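Local coordinates for protein DNA alpha-glucosyltransferase (Enterobacteria phage T4, PDB 1XV5) that belongs to the GT-B clan of glycosyltransferases, built on two Rossmann-like parallel sheets, and holds uridine-5'-diphosphate in the pocket of this structure, at residues T18-E23 and F390-Q395; G204-W209 and P239-I244; Y213-F218 and T230-L235. All coordinates share one frame; numbering follows the deposited sequence.

Interaction 1. Residues T18-E23 and F390-Q395; sequences TKFSLE and FCFKEQ. With UDP (uridine-5'-diphosphate), chain C.
Phe20, on the helix that follows the first strand of the N-terminal Rossmann-like sheet, meets Phe392 on helix 388-399, the last helix of the chain. The axes of the two short segments come no closer than 12.8 Å and make an angle of 81°; at this spacing the contact is made mainly by side chains, with the two rings between the helices. Phe20 CE1 lies 3.6 Å from Phe392 CE2; the ring centroids are 5.5 Å apart and the planes 46° from each other, an oblique pair that is neither a stack nor a T-shape. With CG anti to the backbone N (chi1 175°), the Phe20 ring is carried toward helix 388-399. On its other flank Phe392 reaches the helix backbone, CE1 standing 3.6 Å from Glu23 O and 4.1 Å from Glu23 CB. The flat end of Gln395, nearly coplanar with the Phe20 ring, approaches the edge of that ring. In GT-B proteins the C-terminal helix commonly crosses back to the N-terminal domain, and the contact of the last helix with helix 17-30, with 366 residues between the segments, is consistent with that arrangement. A second face of helix 17-30 looks to the ligand: Lys19 CG is 3.6 Å from O3' of uridine-5'-diphosphate, a contact through the aliphatic part of the lysine. Because the lysine chain bends about the CB-CG bond (chi2), NZ turns along the helix to form a salt bridge of 2.8 Å with Glu23 OE1, one helical turn on; OE1 accepts with the lone pair facing away from OE2. OE2 accepts a hydrogen bond from Asp180 N, which leaves this buried carboxylate gripped at both oxygens and limited in its rotation. Trp27 lies against Phe392, and Tyr113 and His115 meet the Phe20 ring.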
loop_
_atom_site.group_PDB
_atom_site.type_symbol
_atom_site.label_atom_id
_atom_site.label_comp_id
_atom_site.label_asym_id
_atom_site.label_seq_id
_atom_site.Cartn_x
_atom_site.Cartn_y
_atom_site.Cartn_z
ATOM N N THR A 18 -4.247 0.149 6.338
ATOM C CA THR A 18 -4.816 -0.961 7.085
ATOM C C THR A 18 -3.896 -2.171 6.938
ATOM O O THR A 18 -3.581 -2.846 7.916
ATOM C CB THR A 18 -6.228 -1.299 6.570
ATOM O OG1 THR A 18 -7.132 -0.266 6.983
ATOM C CG2 THR A 18 -6.700 -2.641 7.114
ATOM N N LYS A 19 -3.464 -2.431 5.709
ATOM C CA LYS A 19 -2.570 -3.550 5.435
ATOM C C LYS A 19 -1.291 -3.418 6.265
ATOM O O LYS A 19 -0.853 -4.371 6.909
ATOM C CB LYS A 19 -2.222 -3.582 3.946
ATOM C CG LYS A 19 -1.257 -4.687 3.552
ATOM C CD LYS A 19 -1.795 -6.061 3.915
ATOM C CE LYS A 19 -0.897 -7.151 3.351
ATOM N NZ LYS A 19 -1.304 -8.501 3.798
ATOM N N PHE A 20 -0.694 -2.232 6.238
ATOM C CA PHE A 20 0.524 -1.982 6.996
ATOM C C PHE A 20 0.276 -2.237 8.480
ATOM O O PHE A 20 1.054 -2.918 9.140
ATOM C CB PHE A 20 0.981 -0.534 6.807
ATOM C CG PHE A 20 2.162 -0.157 7.656
ATOM C CD1 PHE A 20 3.454 -0.474 7.258
ATOM C CD2 PHE A 20 1.977 0.507 8.867
ATOM C CE1 PHE A 20 4.548 -0.137 8.047
ATOM C CE2 PHE A 20 3.068 0.852 9.670
ATOM C CZ PHE A 20 4.353 0.532 9.261
ATOM N N SER A 21 -0.816 -1.684 8.997
ATOM C CA SER A 21 -1.141 -1.848 10.408
ATOM C C SER A 21 -1.285 -3.312 10.814
ATOM O O SER A 21 -0.862 -3.700 11.902
ATOM C CB SER A 21 -2.423 -1.079 10.742
ATOM O OG SER A 21 -2.221 0.316 10.570
ATOM N N LEU A 22 -1.871 -4.124 9.940
ATOM C CA LEU A 22 -2.055 -5.539 10.239
ATOM C C LEU A 22 -0.732 -6.296 10.170
ATOM O O LEU A 22 -0.460 -7.165 11.000
ATOM C CB LEU A 22 -3.076 -6.152 9.277
ATOM C CG LEU A 22 -4.483 -5.542 9.359
ATOM C CD1 LEU A 22 -5.407 -6.217 8.354
ATOM C CD2 LEU A 22 -5.031 -5.705 10.770
ATOM N N GLU A 23 0.094 -5.964 9.181
ATOM C CA GLU A 23 1.395 -6.609 9.032
ATOM C C GLU A 23 2.292 -6.192 10.194
ATOM O O GLU A 23 3.107 -6.979 10.678
ATOM C CB GLU A 23 2.037 -6.207 7.699
ATOM C CG GLU A 23 1.319 -6.777 6.490
ATOM C CD GLU A 23 1.555 -8.268 6.318
ATOM O OE1 GLU A 23 0.756 -8.920 5.614
ATOM O OE2 GLU A 23 2.544 -8.791 6.873
ATOM N N PHE A 390 12.927 -8.147 7.528
ATOM C CA PHE A 390 14.002 -7.183 7.342
ATOM C C PHE A 390 13.594 -5.759 7.714
ATOM O O PHE A 390 14.211 -5.123 8.569
ATOM C CB PHE A 390 14.457 -7.151 5.880
ATOM C CG PHE A 390 14.978 -8.459 5.368
ATOM C CD1 PHE A 390 16.112 -9.039 5.925
ATOM C CD2 PHE A 390 14.348 -9.101 4.305
ATOM C CE1 PHE A 390 16.613 -10.242 5.427
ATOM C CE2 PHE A 390 14.839 -10.301 3.800
ATOM C CZ PHE A 390 15.975 -10.874 4.362
ATOM N N CYS A 391 12.549 -5.267 7.056
ATOM C CA CYS A 391 12.096 -3.897 7.246
ATOM C C CYS A 391 11.559 -3.524 8.621
ATOM O O CYS A 391 11.913 -2.472 9.144
ATOM C CB CYS A 391 11.076 -3.544 6.165
ATOM S SG CYS A 391 11.677 -3.899 4.486
ATOM N N PHE A 392 10.707 -4.358 9.213
ATOM C CA PHE A 392 10.190 -4.025 10.537
ATOM C C PHE A 392 11.302 -4.057 11.588
ATOM O O PHE A 392 11.225 -3.365 12.608
ATOM C CB PHE A 392 9.026 -4.952 10.919
ATOM C CG PHE A 392 7.690 -4.478 10.404
ATOM C CD1 PHE A 392 6.864 -5.325 9.672
ATOM C CD2 PHE A 392 7.267 -3.171 10.640
ATOM C CE1 PHE A 392 5.634 -4.878 9.178
ATOM C CE2 PHE A 392 6.038 -2.711 10.149
ATOM C CZ PHE A 392 5.223 -3.569 9.417
ATOM N N LYS A 393 12.341 -4.848 11.335
ATOM C CA LYS A 393 13.478 -4.907 12.250
ATOM C C LYS A 393 14.218 -3.577 12.137
ATOM O O LYS A 393 14.599 -2.975 13.142
ATOM C CB LYS A 393 14.417 -6.057 11.874
ATOM C CG LYS A 393 15.784 -5.992 12.555
ATOM C CD LYS A 393 15.659 -6.038 14.067
ATOM C CE LYS A 393 16.995 -5.775 14.753
ATOM N NZ LYS A 393 18.062 -6.694 14.279
ATOM N N GLU A 394 14.409 -3.118 10.901
ATOM C CA GLU A 394 15.083 -1.849 10.652
ATOM C C GLU A 394 14.329 -0.724 11.366
ATOM O O GLU A 394 14.930 0.120 12.027
ATOM C CB GLU A 394 15.130 -1.551 9.147
ATOM C CG GLU A 394 15.858 -0.255 8.793
ATOM C CD GLU A 394 15.726 0.121 7.323
ATOM O OE1 GLU A 394 15.994 -0.741 6.457
ATOM O OE2 GLU A 394 15.358 1.280 7.039
ATOM N N GLN A 395 13.006 -0.726 11.233
ATOM C CA GLN A 395 12.177 0.300 11.853
ATOM C C GLN A 395 12.197 0.187 13.372
ATOM O O GLN A 395 12.241 1.194 14.074
ATOM C CB GLN A 395 10.743 0.202 11.318
ATOM C CG GLN A 395 10.692 0.364 9.798
ATOM C CD GLN A 395 9.360 -0.006 9.179
ATOM O OE1 GLN A 395 9.298 -0.366 8.000
ATOM N NE2 GLN A 395 8.287 0.088 9.958
HETATM N N1 UDP C . -6.721 -4.008 -1.368
HETATM C C2 UDP C . -7.737 -4.895 -1.072
HETATM N N3 UDP C . -8.916 -4.663 -1.733
HETATM C C4 UDP C . -9.171 -3.659 -2.649
HETATM C C5 UDP C . -8.064 -2.791 -2.908
HETATM C C6 UDP C . -6.905 -2.990 -2.272
HETATM O O2 UDP C . -7.598 -5.821 -0.290
HETATM O O4 UDP C . -10.286 -3.577 -3.164
HETATM C "C1'" UDP C . -5.441 -4.189 -0.676
HETATM C "C2'" UDP C . -4.247 -4.437 -1.591
HETATM O "O2'" UDP C . -4.191 -5.787 -2.000
HETATM C "C3'" UDP C . -3.111 -4.012 -0.670
HETATM C "C4'" UDP C . -3.703 -2.770 -0.005
HETATM O "O4'" UDP C . -5.139 -2.989 0.002
HETATM O "O3'" UDP C . -2.890 -5.029 0.307
HETATM C "C5'" UDP C . -3.397 -1.461 -0.706
HETATM O "O5'" UDP C . -2.072 -1.047 -0.396
HETATM P PA UDP C . -1.062 -0.484 -1.495
HETATM O O1A UDP C . 0.184 -0.175 -0.763
HETATM O O2A UDP C . -1.017 -1.436 -2.636
HETATM O O3A UDP C . -1.740 0.898 -2.052
HETATM P PB UDP C . -2.671 2.030 -1.320
HETATM O O1B UDP C . -2.301 3.338 -1.920
HETATM O O2B UDP C . -4.078 1.576 -1.392
HETATM O O3B UDP C . -2.200 2.015 0.196
#

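Interaction 2. Residues G204-W209 and P239-I244; sequences GRTTTW and PAFIAI. With UDP (uridine-5'-diphosphate), chain C.
Thr206 and Phe241 meet where the loop after strand 199-203 passes the first turn of helix 239-246. From CB, the Thr206 side chain splits into two branches with separate tasks: chi1 of -47° sets OG1 beside the backbone N and leaves CG2 anti to it. The methyl CG2 presses on the helix start: it stands 3.6 Å from Phe241 N, 3.9 Å from Phe241 CB and 3.9 Å from Ala240 CB, lodged between two successive residues. The hydroxyl OG1 comes to the edge of the Phe241 ring, near its plane, with CD1 at 3.9 Å; its hydrogen bond is made to Glu236 O, in the loop ahead of the helix. The turn itself is tight. Thr206 is the centre of an inverse gamma turn, closed by Thr207 N bonding Arg205 O at 2.9 Å, and at this turn Arg205 points to the ligand and Thr206 to the helix. The arginine chain runs extended from CG to NE, and its guanidinium meets the beta-phosphate of uridine-5'-diphosphate edge-on, with PB in its plane. NE donates to O2B at 3.0 Å and NH1 to O1B at 2.8 Å, both with N-H...O angles of 161°. This paired grip should restrict the rotation of the guanidinium against the beta-phosphate, and Lys210 NZ also bonds the ligand. Tyr251 (edge-to-face) and Tyr253 also meet the Phe241 ring. Chemically, the two faces differ sharply: no hydrogen bond joins the two segments, which meet through van der Waals contacts of a methyl with backbone, methylene and methyl groups, and of a hydroxyl with a ring edge, whereas one residue earlier the loop offers a cationic group to the phosphate, whose negative charge it probably offsets in part.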
loop_
_atom_site.group_PDB
_atom_site.type_symbol
_atom_site.label_atom_id
_atom_site.label_comp_id
_atom_site.label_asym_id
_atom_site.label_seq_id
_atom_site.Cartn_x
_atom_site.Cartn_y
_atom_site.Cartn_z
ATOM N N GLY A 204 -5.463 -2.741 -7.867
ATOM C CA GLY A 204 -5.232 -1.407 -7.343
ATOM C C GLY A 204 -6.547 -0.736 -6.988
ATOM O O GLY A 204 -7.448 -1.376 -6.448
ATOM N N ARG A 205 -6.650 0.560 -7.277
ATOM C CA ARG A 205 -7.873 1.318 -7.018
ATOM C C ARG A 205 -7.977 2.441 -8.036
ATOM O O ARG A 205 -7.039 2.676 -8.797
ATOM C CB ARG A 205 -7.906 1.860 -5.585
ATOM C CG ARG A 205 -6.672 2.605 -5.130
ATOM C CD ARG A 205 -6.736 2.821 -3.622
ATOM N NE ARG A 205 -5.545 3.486 -3.107
ATOM C CZ ARG A 205 -5.294 4.784 -3.238
ATOM N NH1 ARG A 205 -4.180 5.296 -2.740
ATOM N NH2 ARG A 205 -6.162 5.573 -3.857
ATOM N N THR A 206 -9.107 3.139 -8.051
ATOM C CA THR A 206 -9.314 4.176 -9.048
ATOM C C THR A 206 -8.643 5.525 -8.813
ATOM O O THR A 206 -9.290 6.521 -8.486
ATOM C CB THR A 206 -10.825 4.384 -9.304
ATOM O OG1 THR A 206 -11.454 3.105 -9.472
ATOM C CG2 THR A 206 -11.042 5.198 -10.582
ATOM N N THR A 207 -7.325 5.537 -8.987
ATOM C CA THR A 207 -6.522 6.745 -8.862
ATOM C C THR A 207 -5.576 6.640 -10.045
ATOM O O THR A 207 -4.904 5.630 -10.217
ATOM C CB THR A 207 -5.762 6.776 -7.533
ATOM O OG1 THR A 207 -6.704 6.924 -6.464
ATOM C CG2 THR A 207 -4.793 7.948 -7.499
ATOM N N THR A 208 -5.541 7.676 -10.871
ATOM C CA THR A 208 -4.733 7.624 -12.079
ATOM C C THR A 208 -3.256 7.266 -11.945
ATOM O O THR A 208 -2.703 6.656 -12.861
ATOM C CB THR A 208 -4.889 8.925 -12.898
ATOM O OG1 THR A 208 -4.512 10.048 -12.100
ATOM C CG2 THR A 208 -6.344 9.087 -13.338
ATOM N N TRP A 209 -2.605 7.611 -10.835
ATOM C CA TRP A 209 -1.193 7.239 -10.732
ATOM C C TRP A 209 -0.990 5.745 -10.507
ATOM O O TRP A 209 0.144 5.265 -10.488
ATOM C CB TRP A 209 -0.440 8.050 -9.658
ATOM C CG TRP A 209 -0.924 7.989 -8.240
ATOM C CD1 TRP A 209 -1.705 8.914 -7.605
ATOM C CD2 TRP A 209 -0.559 7.023 -7.243
ATOM N NE1 TRP A 209 -1.838 8.592 -6.276
ATOM C CE2 TRP A 209 -1.146 7.436 -6.026
ATOM C CE3 TRP A 209 0.212 5.851 -7.258
ATOM C CZ2 TRP A 209 -0.985 6.718 -4.831
ATOM C CZ3 TRP A 209 0.373 5.138 -6.066
ATOM C CH2 TRP A 209 -0.223 5.578 -4.873
ATOM N N PRO A 239 -15.866 9.944 -9.331
ATOM C CA PRO A 239 -15.733 10.817 -10.496
ATOM C C PRO A 239 -14.586 10.361 -11.400
ATOM O O PRO A 239 -14.693 10.417 -12.619
ATOM C CB PRO A 239 -15.483 12.181 -9.866
ATOM C CG PRO A 239 -16.374 12.125 -8.650
ATOM C CD PRO A 239 -16.080 10.732 -8.102
ATOM N N ALA A 240 -13.492 9.901 -10.802
ATOM C CA ALA A 240 -12.356 9.441 -11.595
ATOM C C ALA A 240 -12.761 8.242 -12.447
ATOM O O ALA A 240 -12.359 8.126 -13.607
ATOM C CB ALA A 240 -11.188 9.070 -10.682
ATOM N N PHE A 241 -13.569 7.349 -11.884
ATOM C CA PHE A 241 -13.995 6.184 -12.645
ATOM C C PHE A 241 -14.910 6.598 -13.792
ATOM O O PHE A 241 -14.842 6.042 -14.886
ATOM C CB PHE A 241 -14.732 5.177 -11.754
ATOM C CG PHE A 241 -14.994 3.869 -12.438
ATOM C CD1 PHE A 241 -14.012 2.884 -12.470
ATOM C CD2 PHE A 241 -16.180 3.660 -13.139
ATOM C CE1 PHE A 241 -14.200 1.707 -13.201
ATOM C CE2 PHE A 241 -16.378 2.493 -13.870
ATOM C CZ PHE A 241 -15.384 1.514 -13.903
ATOM N N ILE A 242 -15.772 7.577 -13.540
ATOM C CA ILE A 242 -16.703 8.044 -14.563
ATOM C C ILE A 242 -15.972 8.531 -15.813
ATOM O O ILE A 242 -16.488 8.432 -16.927
ATOM C CB ILE A 242 -17.600 9.175 -13.999
ATOM C CG1 ILE A 242 -18.519 8.594 -12.920
ATOM C CG2 ILE A 242 -18.425 9.814 -15.113
ATOM C CD1 ILE A 242 -19.269 9.630 -12.112
ATOM N N ALA A 243 -14.760 9.038 -15.624
ATOM C CA ALA A 243 -13.966 9.544 -16.739
ATOM C C ALA A 243 -13.662 8.455 -17.763
ATOM O O ALA A 243 -13.493 8.741 -18.947
ATOM C CB ALA A 243 -12.668 10.146 -16.217
ATOM N N ILE A 244 -13.588 7.208 -17.308
ATOM C CA ILE A 244 -13.294 6.092 -18.200
ATOM C C ILE A 244 -14.356 5.944 -19.289
ATOM O O ILE A 244 -14.033 5.849 -20.475
ATOM C CB ILE A 244 -13.186 4.775 -17.409
ATOM C CG1 ILE A 244 -12.047 4.886 -16.388
ATOM C CG2 ILE A 244 -12.941 3.612 -18.364
ATOM C CD1 ILE A 244 -12.000 3.741 -15.383
HETATM N N1 UDP C . -6.721 -4.008 -1.368
HETATM C C2 UDP C . -7.737 -4.895 -1.072
HETATM N N3 UDP C . -8.916 -4.663 -1.733
HETATM C C4 UDP C . -9.171 -3.659 -2.649
HETATM C C5 UDP C . -8.064 -2.791 -2.908
HETATM C C6 UDP C . -6.905 -2.990 -2.272
HETATM O O2 UDP C . -7.598 -5.821 -0.290
HETATM O O4 UDP C . -10.286 -3.577 -3.164
HETATM C "C1'" UDP C . -5.441 -4.189 -0.676
HETATM C "C2'" UDP C . -4.247 -4.437 -1.591
HETATM O "O2'" UDP C . -4.191 -5.787 -2.000
HETATM C "C3'" UDP C . -3.111 -4.012 -0.670
HETATM C "C4'" UDP C . -3.703 -2.770 -0.005
HETATM O "O4'" UDP C . -5.139 -2.989 0.002
HETATM O "O3'" UDP C . -2.890 -5.029 0.307
HETATM C "C5'" UDP C . -3.397 -1.461 -0.706
HETATM O "O5'" UDP C . -2.072 -1.047 -0.396
HETATM P PA UDP C . -1.062 -0.484 -1.495
HETATM O O1A UDP C . 0.184 -0.175 -0.763
HETATM O O2A UDP C . -1.017 -1.436 -2.636
HETATM O O3A UDP C . -1.740 0.898 -2.052
HETATM P PB UDP C . -2.671 2.030 -1.320
HETATM O O1B UDP C . -2.301 3.338 -1.920
HETATM O O2B UDP C . -4.078 1.576 -1.392
HETATM O O3B UDP C . -2.200 2.015 0.196
#

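Interaction 3. Residues Y213-F218 and T230-L235; sequences YQMFDF and TVMEGL
Met232 and Phe216 are set so that the thioether of one lies over the ring of the other. SD stands 3.7 Å above the plane of the Phe216 ring, offset toward the rim and 3.7 Å from CE1, a Met-aromatic contact. The terminal methyl continues over the same face: CE is 4.2 Å from the Phe216 centroid and only 12° off the ring normal, which meets the geometry of a CH-pi contact. A bend at the end of the methionine (chi3 68°) brings this methyl back toward the helix, where Met232 CE touches Met215 CB at 3.7 Å. The two methionines run past each other in opposite directions, whereas Met215 and Thr230 meet tip to tip, CE against CG2 at 3.8 Å. These contacts belong to the beta-alpha-beta unit of strand 199-203, helix 212-223 and strand 229-233: the helix segment runs at 169° to the strand segment, as expected where a connecting helix returns antiparallel to the strands it joins. Trp202, on the neighbouring strand, touches both methionines, and Ile244 packs on Phe216. No hydrogen bond crosses this interface. Cohesion between these segments is therefore probably dominated by dispersion and close apolar fit, with a polarisable sulfur and a methyl spread over one aromatic face.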
loop_
_atom_site.group_PDB
_atom_site.type_symbol
_atom_site.label_atom_id
_atom_site.label_comp_id
_atom_site.label_asym_id
_atom_site.label_seq_id
_atom_site.Cartn_x
_atom_site.Cartn_y
_atom_site.Cartn_z
ATOM N N TYR A 213 -5.241 3.372 -16.701
ATOM C CA TYR A 213 -5.431 3.740 -18.104
ATOM C C TYR A 213 -4.424 3.007 -18.978
ATOM O O TYR A 213 -4.729 2.627 -20.109
ATOM C CB TYR A 213 -5.267 5.247 -18.311
ATOM C CG TYR A 213 -6.496 6.045 -17.962
ATOM C CD1 TYR A 213 -6.464 7.009 -16.956
ATOM C CD2 TYR A 213 -7.702 5.826 -18.629
ATOM C CE1 TYR A 213 -7.605 7.739 -16.619
ATOM C CE2 TYR A 213 -8.850 6.546 -18.299
ATOM C CZ TYR A 213 -8.794 7.500 -17.294
ATOM O OH TYR A 213 -9.930 8.215 -16.960
ATOM N N GLN A 214 -3.221 2.817 -18.449
ATOM C CA GLN A 214 -2.178 2.124 -19.189
ATOM C C GLN A 214 -2.522 0.649 -19.373
ATOM O O GLN A 214 -2.125 0.026 -20.365
ATOM C CB GLN A 214 -0.829 2.300 -18.483
ATOM C CG GLN A 214 -0.226 3.704 -18.668
ATOM C CD GLN A 214 -1.029 4.818 -17.993
ATOM O OE1 GLN A 214 -1.104 5.938 -18.504
ATOM N NE2 GLN A 214 -1.612 4.520 -16.840
ATOM N N MET A 215 -3.274 0.089 -18.429
ATOM C CA MET A 215 -3.684 -1.307 -18.532
ATOM C C MET A 215 -4.739 -1.430 -19.641
ATOM O O MET A 215 -4.693 -2.353 -20.460
ATOM C CB MET A 215 -4.263 -1.797 -17.201
ATOM C CG MET A 215 -4.456 -3.308 -17.129
ATOM S SD MET A 215 -2.887 -4.216 -17.183
ATOM C CE MET A 215 -3.454 -5.844 -17.678
ATOM N N PHE A 216 -5.689 -0.497 -19.666
ATOM C CA PHE A 216 -6.726 -0.503 -20.699
ATOM C C PHE A 216 -6.056 -0.403 -22.064
ATOM O O PHE A 216 -6.442 -1.085 -23.016
ATOM C CB PHE A 216 -7.673 0.694 -20.538
ATOM C CG PHE A 216 -8.693 0.534 -19.444
ATOM C CD1 PHE A 216 -9.591 -0.529 -19.456
ATOM C CD2 PHE A 216 -8.785 1.477 -18.423
ATOM C CE1 PHE A 216 -10.568 -0.650 -18.466
ATOM C CE2 PHE A 216 -9.758 1.364 -17.432
ATOM C CZ PHE A 216 -10.649 0.300 -17.454
ATOM N N ASP A 217 -5.046 0.458 -22.145
ATOM C CA ASP A 217 -4.310 0.690 -23.384
ATOM C C ASP A 217 -3.583 -0.581 -23.817
ATOM O O ASP A 217 -3.637 -0.972 -24.985
ATOM C CB ASP A 217 -3.300 1.823 -23.179
ATOM C CG ASP A 217 -2.753 2.371 -24.489
ATOM O OD1 ASP A 217 -1.568 2.765 -24.522
ATOM O OD2 ASP A 217 -3.508 2.429 -25.480
ATOM N N PHE A 218 -2.911 -1.228 -22.870
ATOM C CA PHE A 218 -2.172 -2.449 -23.172
ATOM C C PHE A 218 -3.118 -3.563 -23.615
ATOM O O PHE A 218 -2.780 -4.359 -24.486
ATOM C CB PHE A 218 -1.365 -2.900 -21.948
ATOM C CG PHE A 218 -0.351 -3.976 -22.248
ATOM C CD1 PHE A 218 0.618 -3.786 -23.231
ATOM C CD2 PHE A 218 -0.345 -5.165 -21.526
ATOM C CE1 PHE A 218 1.582 -4.767 -23.486
ATOM C CE2 PHE A 218 0.610 -6.149 -21.771
ATOM C CZ PHE A 218 1.576 -5.952 -22.751
ATOM N N THR A 230 -8.117 -9.767 -19.856
ATOM C CA THR A 230 -7.691 -8.809 -18.851
ATOM C C THR A 230 -8.757 -8.590 -17.795
ATOM O O THR A 230 -9.936 -8.407 -18.105
ATOM C CB THR A 230 -7.342 -7.445 -19.481
ATOM O OG1 THR A 230 -6.162 -7.584 -20.281
ATOM C CG2 THR A 230 -7.096 -6.398 -18.399
ATOM N N VAL A 231 -8.319 -8.629 -16.543
ATOM C CA VAL A 231 -9.179 -8.412 -15.394
ATOM C C VAL A 231 -8.499 -7.324 -14.577
ATOM O O VAL A 231 -7.272 -7.306 -14.448
ATOM C CB VAL A 231 -9.308 -9.679 -14.518
ATOM C CG1 VAL A 231 -10.105 -9.359 -13.255
ATOM C CG2 VAL A 231 -9.982 -10.793 -15.306
ATOM N N MET A 232 -9.296 -6.406 -14.043
ATOM C CA MET A 232 -8.771 -5.323 -13.233
ATOM C C MET A 232 -9.602 -5.288 -11.961
ATOM O O MET A 232 -10.810 -5.050 -11.997
ATOM C CB MET A 232 -8.862 -4.006 -14.012
ATOM C CG MET A 232 -8.083 -4.059 -15.327
ATOM S SD MET A 232 -8.268 -2.605 -16.378
ATOM C CE MET A 232 -7.433 -1.428 -15.410
ATOM N N GLU A 233 -8.948 -5.540 -10.833
ATOM C CA GLU A 233 -9.633 -5.587 -9.551
ATOM C C GLU A 233 -9.385 -4.392 -8.647
ATOM O O GLU A 233 -8.261 -3.907 -8.544
ATOM C CB GLU A 233 -9.231 -6.856 -8.787
ATOM C CG GLU A 233 -9.599 -8.174 -9.460
ATOM C CD GLU A 233 -9.367 -9.375 -8.551
ATOM O OE1 GLU A 233 -9.530 -9.226 -7.327
ATOM O OE2 GLU A 233 -9.038 -10.469 -9.057
ATOM N N GLY A 234 -10.444 -3.931 -7.988
ATOM C CA GLY A 234 -10.316 -2.827 -7.054
ATOM C C GLY A 234 -10.744 -1.442 -7.509
ATOM O O GLY A 234 -10.668 -0.494 -6.731
ATOM N N LEU A 235 -11.205 -1.315 -8.746
ATOM C CA LEU A 235 -11.618 -0.008 -9.259
ATOM C C LEU A 235 -13.005 0.406 -8.784
ATOM O O LEU A 235 -14.016 0.006 -9.361
ATOM C CB LEU A 235 -11.579 -0.004 -10.790
ATOM C CG LEU A 235 -10.213 -0.186 -11.461
ATOM C CD1 LEU A 235 -10.389 -0.139 -12.971
ATOM C CD2 LEU A 235 -9.247 0.901 -11.002
#

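How the interactions relate
All three contacts are mainly buried, though in interaction 2 Ala240 is partly exposed. Interactions 2 and 3 are neighbours, with centres about 10 Å apart, in the second sheet domain; Gly204 N and Glu233 O, 3.1 Å apart, probably hydrogen-bond between them, and helix 239-246 follows strand 229-233 in sequence. Interaction 1 lies about 28 Å from both, centre to centre, across the middle of the chain, and its two segments enclose the others in sequence. Interactions 1 and 2 approach the same uridine-5'-diphosphate, one by an aliphatic lysine stem near the ribose, the other by hydrogen bonds from a guanidinium to the beta-phosphate. Interaction 3 lies in the apolar helix-sheet core, dominated by sulfur and ring.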